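Local structure of acyl-CoA dehydrogenase (Geobacillus kaustophilus, 2PG0) at residues D70-V75 with E311-K316; K244-R249 with Q317-V322. The protein is an FAD-dependent acyl-CoA dehydrogenase that probably introduces an alpha-beta double bond into thioester-bound acyl chains. All coordinates share one frame; numbering follows the deposited sequence.

How the interactions relate
The interactions lie on either side of the turn between helix 285-313 and helix 319-343: interaction 1 uses the end of the first, interaction 2 the start of the second. Interaction 1 is a surface contact between the N-terminal and C-terminal helical domains, made of rings and a methionine, with no hydrogen bond across it. Interaction 2 is partly buried and stays within the C-terminal domain. It joins helix 237-273 to helix 319-343 through one amide hydrogen bond and valine packing. The two touch directly. His312, which meets Phe71 in interaction 1, is probably hydrogen-bonded to two glutamines of 244-249: NE2 to Gln247 OE1 at 2.8 Å and ND1 to Gln246 NE2 at 3.0 Å.

Interaction 1. Residues D70-V75 with E311-K316; sequences DFAYSV and EHMAGK
One face of the Phe71 ring receives the edge of the His312 imidazole. His312 CD2 does the touching, 4.0 Å from Phe71 CE2 and offset toward the rim of the phenyl ring. The ring planes stand at 76°, an edge-to-face (T-shaped) pair with centroids 5.2 Å apart. Gln246 and Gln247 of helix 237-273 hold the imidazole nitrogens, which probably fixes the rotation of the ring. Met313 CG approaches the phenyl ring obliquely and lies 3.9 Å from Phe71 CB. The methionine then bends at its last torsion (chi3 66°), which carries CE to the start of helix 71-84. There CE sits 3.8 Å from Asp70 OD2 and 4.1 Å from Ala72 CB.

The contact joins the N-terminal and C-terminal helical domains of the acyl-CoA dehydrogenase fold. Both partners are helix ends. Asp70 is the N-cap of helix 71-84, and its OD1 accepts a weak bond from Ala72 N. The same oxygen, OD1, also bonds to His14 NE2. Helix 285-313 closes in a Schellman motif, with Gly315 at positive phi. Replacing Met313 by an alanine would probably open a gap beside Phe71 CB and leave the cap of helix 71-84 without its apolar cover from this helix. Tyr9 also packs on Met313 and Ala72, while Leu250 of helix 237-273 touches both Phe71 and His312.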
ATOM      1  N   ASP A  70     -31.753  -2.872 -24.572  1.00 18.95           N
ATOM      2  CA  ASP A  70     -31.481  -3.045 -23.145  1.00 18.93           C
ATOM      3  C   ASP A  70     -30.143  -2.402 -22.755  1.00 18.42           C
ATOM      4  O   ASP A  70     -29.382  -1.950 -23.617  1.00 17.95           O
ATOM      5  CB  ASP A  70     -31.594  -4.523 -22.714  1.00 19.33           C
ATOM      6  CG  ASP A  70     -30.414  -5.384 -23.154  1.00 21.32           C
ATOM      7  OD1 ASP A  70     -29.389  -4.863 -23.641  1.00 23.30           O
ATOM      8  OD2 ASP A  70     -30.510  -6.614 -22.982  1.00 24.76           O
ATOM      9  N   PHE A  71     -29.871  -2.366 -21.451  1.00 17.85           N
ATOM     10  CA  PHE A  71     -28.684  -1.701 -20.907  1.00 17.18           C
ATOM     11  C   PHE A  71     -27.353  -2.319 -21.362  1.00 16.50           C
ATOM     12  O   PHE A  71     -26.322  -1.643 -21.366  1.00 16.77           O
ATOM     13  CB  PHE A  71     -28.770  -1.656 -19.376  1.00 17.12           C
ATOM     14  CG  PHE A  71     -27.658  -0.886 -18.724  1.00 17.08           C
ATOM     15  CD1 PHE A  71     -27.606   0.506 -18.807  1.00 16.76           C
ATOM     16  CD2 PHE A  71     -26.659  -1.556 -18.020  1.00 16.30           C
ATOM     17  CE1 PHE A  71     -26.560   1.222 -18.202  1.00 17.30           C
ATOM     18  CE2 PHE A  71     -25.618  -0.846 -17.412  1.00 16.82           C
ATOM     19  CZ  PHE A  71     -25.567   0.541 -17.508  1.00 16.90           C
ATOM     20  N   ALA A  72     -27.368  -3.593 -21.746  1.00 15.92           N
ATOM     21  CA  ALA A  72     -26.147  -4.243 -22.232  1.00 15.20           C
ATOM     22  C   ALA A  72     -25.592  -3.553 -23.484  1.00 15.13           C
ATOM     23  O   ALA A  72     -24.370  -3.490 -23.666  1.00 14.32           O
ATOM     24  CB  ALA A  72     -26.370  -5.724 -22.476  1.00 15.39           C
ATOM     25  N   TYR A  73     -26.485  -3.029 -24.331  1.00 14.75           N
ATOM     26  CA  TYR A  73     -26.052  -2.228 -25.482  1.00 15.00           C
ATOM     27  C   TYR A  73     -25.289  -0.987 -25.036  1.00 14.78           C
ATOM     28  O   TYR A  73     -24.288  -0.628 -25.652  1.00 14.88           O
ATOM     29  CB  TYR A  73     -27.226  -1.845 -26.383  1.00 16.05           C
ATOM     30  CG  TYR A  73     -27.690  -2.988 -27.239  1.00 17.27           C
ATOM     31  CD1 TYR A  73     -27.112  -3.224 -28.490  1.00 19.42           C
ATOM     32  CD2 TYR A  73     -28.698  -3.847 -26.799  1.00 18.29           C
ATOM     33  CE1 TYR A  73     -27.537  -4.288 -29.290  1.00 19.05           C
ATOM     34  CE2 TYR A  73     -29.129  -4.918 -27.589  1.00 19.56           C
ATOM     35  CZ  TYR A  73     -28.542  -5.127 -28.833  1.00 19.51           C
ATOM     36  OH  TYR A  73     -28.956  -6.181 -29.620  1.00 19.94           O
ATOM     37  N   SER A  74     -25.750  -0.346 -23.962  1.00 14.04           N
ATOM     38  CA  SER A  74     -25.043   0.830 -23.431  1.00 14.19           C
ATOM     39  C   SER A  74     -23.678   0.469 -22.857  1.00 13.47           C
ATOM     40  O   SER A  74     -22.719   1.228 -23.016  1.00 13.77           O
ATOM     41  CB  SER A  74     -25.888   1.553 -22.382  1.00 13.76           C
ATOM     42  OG  SER A  74     -26.870   2.362 -23.010  1.00 16.58           O
ATOM     43  N   VAL A  75     -23.594  -0.682 -22.189  1.00 13.33           N
ATOM     44  CA  VAL A  75     -22.315  -1.184 -21.683  1.00 13.10           C
ATOM     45  C   VAL A  75     -21.322  -1.336 -22.838  1.00 13.09           C
ATOM     46  O   VAL A  75     -20.190  -0.854 -22.765  1.00 12.75           O
ATOM     47  CB  VAL A  75     -22.475  -2.522 -20.927  1.00 13.21           C
ATOM     48  CG1 VAL A  75     -21.101  -3.079 -20.509  1.00 13.71           C
ATOM     49  CG2 VAL A  75     -23.375  -2.334 -19.705  1.00 13.37           C
ATOM     50  N   GLU A 311     -27.167  -7.172 -11.566  1.00 18.49           N
ATOM     51  CA  GLU A 311     -28.085  -6.679 -10.526  1.00 18.86           C
ATOM     52  C   GLU A 311     -28.885  -5.455 -10.986  1.00 18.07           C
ATOM     53  O   GLU A 311     -30.106  -5.389 -10.805  1.00 17.93           O
ATOM     54  CB  GLU A 311     -27.313  -6.311  -9.254  1.00 19.06           C
ATOM     55  CG  GLU A 311     -26.803  -7.482  -8.451  1.00 22.85           C
ATOM     56  CD  GLU A 311     -27.917  -8.343  -7.899  1.00 24.81           C
ATOM     57  OE1 GLU A 311     -28.476  -8.006  -6.823  1.00 27.12           O
ATOM     58  OE2 GLU A 311     -28.219  -9.366  -8.544  1.00 26.13           O
ATOM     59  N   HIS A 312     -28.180  -4.488 -11.572  1.00 17.22           N
ATOM     60  CA  HIS A 312     -28.789  -3.271 -12.096  1.00 17.10           C
ATOM     61  C   HIS A 312     -29.869  -3.596 -13.133  1.00 17.10           C
ATOM     62  O   HIS A 312     -30.986  -3.087 -13.054  1.00 17.17           O
ATOM     63  CB  HIS A 312     -27.712  -2.384 -12.722  1.00 16.61           C
ATOM     64  CG  HIS A 312     -28.201  -1.035 -13.138  1.00 16.30           C
ATOM     65  ND1 HIS A 312     -28.826  -0.168 -12.267  1.00 16.12           N
ATOM     66  CD2 HIS A 312     -28.137  -0.394 -14.327  1.00 16.08           C
ATOM     67  CE1 HIS A 312     -29.136   0.945 -12.906  1.00 16.70           C
ATOM     68  NE2 HIS A 312     -28.731   0.833 -14.159  1.00 16.37           N
ATOM     69  N   MET A 313     -29.528  -4.465 -14.080  1.00 17.71           N
ATOM     70  CA  MET A 313     -30.434  -4.845 -15.167  1.00 17.61           C
ATOM     71  C   MET A 313     -31.661  -5.617 -14.667  1.00 19.36           C
ATOM     72  O   MET A 313     -32.736  -5.553 -15.276  1.00 19.59           O
ATOM     73  CB  MET A 313     -29.673  -5.624 -16.249  1.00 17.92           C
ATOM     74  CG  MET A 313     -28.694  -4.763 -17.071  1.00 16.96           C
ATOM     75  SD  MET A 313     -27.831  -5.637 -18.403  1.00 13.55           S
ATOM     76  CE  MET A 313     -29.217  -6.024 -19.497  1.00 17.93           C
ATOM     77  N   ALA A 314     -31.493  -6.331 -13.553  1.00 20.20           N
ATOM     78  CA  ALA A 314     -32.585  -7.051 -12.893  1.00 21.28           C
ATOM     79  C   ALA A 314     -33.524  -6.129 -12.102  1.00 22.02           C
ATOM     80  O   ALA A 314     -34.511  -6.597 -11.518  1.00 22.43           O
ATOM     81  CB  ALA A 314     -32.012  -8.144 -11.983  1.00 21.23           C
ATOM     82  N   GLY A 315     -33.218  -4.830 -12.081  1.00 22.74           N
ATOM     83  CA  GLY A 315     -34.057  -3.832 -11.416  1.00 23.82           C
ATOM     84  C   GLY A 315     -33.842  -3.759  -9.914  1.00 24.68           C
ATOM     85  O   GLY A 315     -34.688  -3.249  -9.179  1.00 24.91           O
ATOM     86  N   LYS A 316     -32.703  -4.257  -9.448  1.00 25.32           N
ATOM     87  CA  LYS A 316     -32.414  -4.254  -8.014  1.00 26.18           C
ATOM     88  C   LYS A 316     -31.699  -2.973  -7.568  1.00 26.38           C
ATOM     89  O   LYS A 316     -30.942  -2.367  -8.334  1.00 26.24           O
ATOM     90  CB  LYS A 316     -31.638  -5.511  -7.617  1.00 26.23           C
ATOM     91  CG  LYS A 316     -32.448  -6.793  -7.797  1.00 27.94           C
ATOM     92  CD  LYS A 316     -31.552  -7.992  -8.051  1.00 31.62           C
ATOM     93  CE  LYS A 316     -32.354  -9.274  -8.227  1.00 33.53           C
ATOM     94  NZ  LYS A 316     -32.712  -9.870  -6.913  1.00 36.31           N
TER

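Interaction 2. Residues K244-R249 with Q317-V322; sequences KLQQER and QIVTEV
Gln246 reaches across to Ile318 because CG lies anti to the backbone N (chi1 173°) and the chain is extended beyond CG. This brings its amide to the turn before helix 319-343. Ile318 N donates to Gln246 OE1 at 3.1 Å, with an N-H...O angle of 151°. The donor comes from above the carbonyl plane, 47° out of it. Over the same face of the amide, Ile318 CG1 packs 3.6 Å from Gln246 NE2, and the two side chains cross at about a right angle. Gln246 NE2 makes a weak hydrogen bond to Lys316 O.

One turn further along, Val322 points toward helix 237-273. Its CG2 rests 3.4 Å from Gln246 O and 3.9 Å from Arg249 CB. CG1 packs against the aliphatic part of Gln246, 4.1 Å from its CG. Arg249 meets the valine with CB, while its guanidinium lies farther off. Leu245 CB lies 3.9 Å above the centre of the Arg249 guanidinium, and Arg249 NE bonds to Ala369 O.

These helices belong to the C-terminal helical domain of the acyl-CoA dehydrogenase fold. The Arg249 side chain is about 8 Å from bound FAD, so it stands near the flavin site without touching the cofactor. Ile318 is the N-cap residue of helix 319-343. The Gln246 amide accepts from the backbone there and donates to His312 ND1, so from helix 237-273 it ties the start of helix 319-343 to the end of helix 285-313.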
ATOM      1  N   LYS A 244     -30.872   8.614  -9.874  1.00 25.06           N
ATOM      2  CA  LYS A 244     -30.125   8.408 -11.120  1.00 24.01           C
ATOM      3  C   LYS A 244     -28.608   8.241 -10.940  1.00 23.72           C
ATOM      4  O   LYS A 244     -27.930   7.698 -11.815  1.00 22.97           O
ATOM      5  CB  LYS A 244     -30.410   9.546 -12.099  1.00 24.02           C
ATOM      6  CG  LYS A 244     -31.854   9.603 -12.595  1.00 23.38           C
ATOM      7  CD  LYS A 244     -32.210   8.359 -13.381  1.00 22.76           C
ATOM      8  CE  LYS A 244     -33.528   8.512 -14.107  1.00 22.40           C
ATOM      9  NZ  LYS A 244     -33.959   7.204 -14.657  1.00 22.60           N
ATOM     10  N   LEU A 245     -28.075   8.705  -9.812  1.00 23.47           N
ATOM     11  CA  LEU A 245     -26.634   8.579  -9.548  1.00 23.20           C
ATOM     12  C   LEU A 245     -26.132   7.120  -9.455  1.00 22.69           C
ATOM     13  O   LEU A 245     -24.937   6.881  -9.648  1.00 22.56           O
ATOM     14  CB  LEU A 245     -26.205   9.431  -8.334  1.00 23.61           C
ATOM     15  CG  LEU A 245     -25.955  10.931  -8.602  1.00 24.35           C
ATOM     16  CD1 LEU A 245     -26.078  11.772  -7.332  1.00 25.54           C
ATOM     17  CD2 LEU A 245     -24.606  11.187  -9.265  1.00 25.08           C
ATOM     18  N   GLN A 246     -27.026   6.163  -9.182  1.00 22.24           N
ATOM     19  CA  GLN A 246     -26.675   4.728  -9.235  1.00 21.78           C
ATOM     20  C   GLN A 246     -26.158   4.356 -10.633  1.00 20.36           C
ATOM     21  O   GLN A 246     -25.057   3.832 -10.762  1.00 19.50           O
ATOM     22  CB  GLN A 246     -27.840   3.806  -8.804  1.00 21.92           C
ATOM     23  CG  GLN A 246     -27.566   2.280  -9.002  1.00 23.27           C
ATOM     24  CD  GLN A 246     -28.664   1.333  -8.470  1.00 24.47           C
ATOM     25  OE1 GLN A 246     -29.062   1.394  -7.296  1.00 28.88           O
ATOM     26  NE2 GLN A 246     -29.127   0.426  -9.332  1.00 28.17           N
ATOM     27  N   GLN A 247     -26.948   4.644 -11.672  1.00 18.86           N
ATOM     28  CA  GLN A 247     -26.492   4.398 -13.045  1.00 17.72           C
ATOM     29  C   GLN A 247     -25.254   5.231 -13.401  1.00 17.30           C
ATOM     30  O   GLN A 247     -24.334   4.722 -14.045  1.00 16.18           O
ATOM     31  CB  GLN A 247     -27.624   4.597 -14.068  1.00 17.54           C
ATOM     32  CG  GLN A 247     -27.204   4.287 -15.515  1.00 16.85           C
ATOM     33  CD  GLN A 247     -28.352   3.796 -16.381  1.00 16.51           C
ATOM     34  OE1 GLN A 247     -29.059   2.845 -16.028  1.00 17.21           O
ATOM     35  NE2 GLN A 247     -28.530   4.429 -17.533  1.00 15.72           N
ATOM     36  N   GLU A 248     -25.232   6.501 -12.983  1.00 17.16           N
ATOM     37  CA  GLU A 248     -24.082   7.386 -13.244  1.00 18.06           C
ATOM     38  C   GLU A 248     -22.764   6.785 -12.722  1.00 16.72           C
ATOM     39  O   GLU A 248     -21.770   6.693 -13.458  1.00 16.09           O
ATOM     40  CB  GLU A 248     -24.307   8.791 -12.657  1.00 17.88           C
ATOM     41  CG  GLU A 248     -23.152   9.773 -12.951  1.00 20.50           C
ATOM     42  CD  GLU A 248     -23.445  11.226 -12.556  1.00 20.98           C
ATOM     43  OE1 GLU A 248     -24.625  11.647 -12.562  1.00 25.11           O
ATOM     44  OE2 GLU A 248     -22.475  11.961 -12.255  1.00 24.52           O
ATOM     45  N   ARG A 249     -22.771   6.376 -11.457  1.00 16.23           N
ATOM     46  CA  ARG A 249     -21.597   5.763 -10.839  1.00 15.75           C
ATOM     47  C   ARG A 249     -21.202   4.444 -11.510  1.00 14.95           C
ATOM     48  O   ARG A 249     -20.010   4.142 -11.639  1.00 14.57           O
ATOM     49  CB  ARG A 249     -21.804   5.612  -9.328  1.00 15.91           C
ATOM     50  CG  ARG A 249     -21.740   6.968  -8.634  1.00 17.67           C
ATOM     51  CD  ARG A 249     -22.486   7.032  -7.317  1.00 20.95           C
ATOM     52  NE  ARG A 249     -22.492   8.416  -6.839  1.00 22.88           N
ATOM     53  CZ  ARG A 249     -23.249   8.882  -5.845  1.00 24.33           C
ATOM     54  NH1 ARG A 249     -24.091   8.083  -5.205  1.00 23.65           N
ATOM     55  NH2 ARG A 249     -23.161  10.165  -5.498  1.00 24.32           N
ATOM     56  N   GLN A 317     -31.980  -2.560  -6.334  1.00 26.72           N
ATOM     57  CA  GLN A 317     -31.379  -1.376  -5.734  1.00 27.21           C
ATOM     58  C   GLN A 317     -30.035  -1.773  -5.132  1.00 26.81           C
ATOM     59  O   GLN A 317     -29.991  -2.518  -4.141  1.00 27.48           O
ATOM     60  CB  GLN A 317     -32.311  -0.808  -4.651  1.00 27.77           C
ATOM     61  CG  GLN A 317     -32.050   0.654  -4.278  1.00 30.50           C
ATOM     62  CD  GLN A 317     -32.458   0.987  -2.847  1.00 34.82           C
ATOM     63  OE1 GLN A 317     -33.491   0.518  -2.349  1.00 37.03           O
ATOM     64  NE2 GLN A 317     -31.645   1.805  -2.177  1.00 35.97           N
ATOM     65  N   ILE A 318     -28.951  -1.277  -5.731  1.00 25.65           N
ATOM     66  CA  ILE A 318     -27.577  -1.637  -5.335  1.00 24.66           C
ATOM     67  C   ILE A 318     -26.665  -0.415  -5.107  1.00 23.36           C
ATOM     68  O   ILE A 318     -25.554  -0.322  -5.639  1.00 22.93           O
ATOM     69  CB  ILE A 318     -26.943  -2.645  -6.333  1.00 25.18           C
ATOM     70  CG1 ILE A 318     -27.331  -2.276  -7.770  1.00 25.52           C
ATOM     71  CG2 ILE A 318     -27.390  -4.081  -5.991  1.00 25.07           C
ATOM     72  CD1 ILE A 318     -26.542  -2.959  -8.828  1.00 27.92           C
ATOM     73  N   VAL A 319     -27.160   0.510  -4.291  1.00 21.60           N
ATOM     74  CA  VAL A 319     -26.443   1.727  -3.916  1.00 20.47           C
ATOM     75  C   VAL A 319     -25.047   1.422  -3.350  1.00 19.44           C
ATOM     76  O   VAL A 319     -24.052   2.040  -3.752  1.00 18.86           O
ATOM     77  CB  VAL A 319     -27.290   2.553  -2.896  1.00 20.81           C
ATOM     78  CG1 VAL A 319     -26.534   3.781  -2.412  1.00 21.33           C
ATOM     79  CG2 VAL A 319     -28.624   2.964  -3.531  1.00 20.70           C
ATOM     80  N   THR A 320     -24.980   0.461  -2.431  1.00 18.26           N
ATOM     81  CA  THR A 320     -23.707   0.087  -1.797  1.00 17.36           C
ATOM     82  C   THR A 320     -22.708  -0.459  -2.810  1.00 16.21           C
ATOM     83  O   THR A 320     -21.563  -0.013  -2.872  1.00 15.30           O
ATOM     84  CB  THR A 320     -23.922  -0.961  -0.690  1.00 18.08           C
ATOM     85  OG1 THR A 320     -24.816  -0.424   0.294  1.00 19.35           O
ATOM     86  CG2 THR A 320     -22.596  -1.327  -0.022  1.00 17.73           C
ATOM     87  N   GLU A 321     -23.162  -1.415  -3.614  1.00 14.99           N
ATOM     88  CA  GLU A 321     -22.276  -2.137  -4.510  1.00 14.86           C
ATOM     89  C   GLU A 321     -21.727  -1.255  -5.637  1.00 14.19           C
ATOM     90  O   GLU A 321     -20.576  -1.407  -6.044  1.00 13.07           O
ATOM     91  CB  GLU A 321     -22.975  -3.392  -5.054  1.00 15.67           C
ATOM     92  CG  GLU A 321     -23.279  -4.448  -3.988  1.00 17.56           C
ATOM     93  CD  GLU A 321     -24.556  -4.194  -3.176  1.00 21.33           C
ATOM     94  OE1 GLU A 321     -25.259  -3.175  -3.387  1.00 20.75           O
ATOM     95  OE2 GLU A 321     -24.852  -5.032  -2.294  1.00 24.91           O
ATOM     96  N   VAL A 322     -22.551  -0.334  -6.135  1.00 13.48           N
ATOM     97  CA  VAL A 322     -22.102   0.574  -7.190  1.00 13.99           C
ATOM     98  C   VAL A 322     -21.095   1.600  -6.642  1.00 13.33           C
ATOM     99  O   VAL A 322     -20.165   1.993  -7.338  1.00 13.66           O
ATOM    100  CB  VAL A 322     -23.293   1.252  -7.944  1.00 14.04           C
ATOM    101  CG1 VAL A 322     -23.945   2.363  -7.116  1.00 14.78           C
ATOM    102  CG2 VAL A 322     -22.822   1.800  -9.269  1.00 15.82           C
TER